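Local atomic coordinates of RNA-binding protein with serine-rich domain 1 (Homo sapiens, PDB entry 4A8X), a protein that serves as an auxiliary component of the splicing-dependent exon junction complex and takes part in pre- and post-splicing mRNP complexes on mRNA. Residues I24-Y28 and G29-M33. Numbering follows the deposited sequence.
Sequences IFSTY and GKIKM
Ile31 reaches back to Phe25 and Ser26 where the turn after the first helix of this RNA recognition motif leads into the second strand of its antiparallel sheet. The tighter part is the packing of one methyl on the helix end. The Ile31 methyl CD1 lies 3.9 Å from Phe25 CB and, in van der Waals contact, 3.7 Å from Ser26 OG, at the end of a side chain extended by chi2 of -178°, which carries the methyl to the last turn of the helix. A beta-branched, wholly apolar isoleucine suits the place, since its side chain also packs on Val52 and Phe54 of the neighbouring strand. The side chains of Phe25 and Tyr28 lead away from residues 29-33 and are buried against Met67 of helix 57-67.

The chain reverses through a type I turn from Ser26 to Gly29, closed by Gly29 N to Ser26 O at 3.3 Å. Gly29 has a positive phi of 159°, where a CB would jam against the carbonyl oxygen of Tyr28, so glycine fits the exit from the helix. Thr27 is exposed but packs against an aromatic side chain of a partner protein's chain, while its OG1 bonds to Ile24 O, which also accepts from Thr27 N.

The looser side is polar and watered. Small Ser26 gives its hydroxyl to Met22 O one turn back and still has room for a water, which donates to OG at 2.7 Å. The same water accepts from Ile31 N at 2.9 Å and bonds only weakly to Gly29 O.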
loop_
_atom_site.group_PDB
_atom_site.type_symbol
_atom_site.label_atom_id
_atom_site.label_comp_id
_atom_site.label_asym_id
_atom_site.label_seq_id
_atom_site.Cartn_x
_atom_site.Cartn_y
_atom_site.Cartn_z
ATOM N N ILE A 24 0.486 -7.195 -13.538
ATOM C CA ILE A 24 0.383 -5.847 -14.035
ATOM C C ILE A 24 1.211 -5.666 -15.335
ATOM O O ILE A 24 0.733 -5.107 -16.314
ATOM C CB ILE A 24 0.849 -4.838 -12.931
ATOM C CG1 ILE A 24 -0.218 -4.739 -11.829
ATOM C CG2 ILE A 24 1.150 -3.494 -13.525
ATOM C CD1 ILE A 24 0.297 -4.040 -10.540
ATOM N N PHE A 25 2.451 -6.112 -15.329
ATOM C CA PHE A 25 3.353 -5.806 -16.432
ATOM C C PHE A 25 3.159 -6.735 -17.636
ATOM O O PHE A 25 3.553 -6.423 -18.770
ATOM C CB PHE A 25 4.780 -5.758 -15.903
ATOM C CG PHE A 25 5.064 -4.449 -15.221
ATOM C CD1 PHE A 25 5.471 -3.369 -15.955
ATOM C CD2 PHE A 25 4.815 -4.285 -13.860
ATOM C CE1 PHE A 25 5.669 -2.114 -15.340
ATOM C CE2 PHE A 25 5.001 -3.041 -13.247
ATOM C CZ PHE A 25 5.434 -1.956 -14.011
ATOM N N SER A 26 2.496 -7.849 -17.393
ATOM C CA SER A 26 2.115 -8.748 -18.484
ATOM C C SER A 26 1.124 -8.042 -19.404
ATOM O O SER A 26 0.984 -8.408 -20.582
ATOM C CB SER A 26 1.513 -10.039 -17.939
ATOM O OG SER A 26 2.552 -10.892 -17.474
ATOM N N THR A 27 0.447 -7.025 -18.879
ATOM C CA THR A 27 -0.358 -6.122 -19.711
ATOM C C THR A 27 0.435 -5.638 -20.942
ATOM O O THR A 27 -0.164 -5.338 -21.973
ATOM C CB THR A 27 -0.851 -4.847 -18.910
ATOM O OG1 THR A 27 -1.575 -5.252 -17.747
ATOM C CG2 THR A 27 -1.799 -3.967 -19.764
ATOM N N TYR A 28 1.761 -5.522 -20.816
ATOM C CA TYR A 28 2.555 -4.814 -21.823
ATOM C C TYR A 28 3.387 -5.761 -22.704
ATOM O O TYR A 28 4.023 -5.312 -23.655
ATOM C CB TYR A 28 3.423 -3.685 -21.186
ATOM C CG TYR A 28 2.542 -2.739 -20.427
ATOM C CD1 TYR A 28 1.712 -1.868 -21.091
ATOM C CD2 TYR A 28 2.484 -2.758 -19.024
ATOM C CE1 TYR A 28 0.849 -1.019 -20.422
ATOM C CE2 TYR A 28 1.597 -1.918 -18.341
ATOM C CZ TYR A 28 0.803 -1.041 -19.043
ATOM O OH TYR A 28 -0.075 -0.199 -18.401
ATOM N N GLY A 29 3.383 -7.058 -22.396
ATOM C CA GLY A 29 4.134 -7.998 -23.201
ATOM C C GLY A 29 4.410 -9.265 -22.438
ATOM O O GLY A 29 3.991 -9.410 -21.298
ATOM N N LYS A 30 5.120 -10.176 -23.081
ATOM C CA LYS A 30 5.485 -11.445 -22.491
ATOM C C LYS A 30 6.721 -11.282 -21.615
ATOM O O LYS A 30 7.763 -10.835 -22.078
ATOM C CB LYS A 30 5.834 -12.449 -23.586
ATOM C CG LYS A 30 5.983 -13.854 -23.082
ATOM C CD LYS A 30 4.638 -14.440 -22.674
ATOM C CE LYS A 30 4.799 -15.839 -22.064
ATOM N NZ LYS A 30 3.481 -16.478 -21.705
ATOM N N ILE A 31 6.596 -11.687 -20.365
ATOM C CA ILE A 31 7.673 -11.541 -19.404
ATOM C C ILE A 31 8.502 -12.822 -19.401
ATOM O O ILE A 31 7.973 -13.926 -19.267
ATOM C CB ILE A 31 7.131 -11.253 -18.003
ATOM C CG1 ILE A 31 6.395 -9.901 -18.015
ATOM C CG2 ILE A 31 8.277 -11.227 -17.030
ATOM C CD1 ILE A 31 5.842 -9.465 -16.708
ATOM N N LYS A 32 9.805 -12.665 -19.582
ATOM C CA LYS A 32 10.724 -13.797 -19.637
ATOM C C LYS A 32 11.423 -14.048 -18.305
ATOM O O LYS A 32 11.874 -15.162 -18.046
ATOM C CB LYS A 32 11.761 -13.527 -20.721
ATOM C CG LYS A 32 12.936 -14.468 -20.692
ATOM C CD LYS A 32 13.929 -14.161 -21.819
ATOM C CE LYS A 32 14.833 -15.359 -22.089
ATOM N NZ LYS A 32 15.408 -15.324 -23.468
ATOM N N MET A 33 11.543 -13.016 -17.467
ATOM C CA MET A 33 12.163 -13.169 -16.147
ATOM C C MET A 33 11.750 -12.027 -15.224
ATOM O O MET A 33 11.556 -10.900 -15.695
ATOM C CB MET A 33 13.686 -13.194 -16.280
ATOM C CG MET A 33 14.402 -13.678 -15.035
ATOM S SD MET A 33 14.724 -15.479 -15.036
ATOM C CE MET A 33 15.496 -15.759 -16.635
HETATM O O HOH W 1 3.857 -12.203 -19.424
#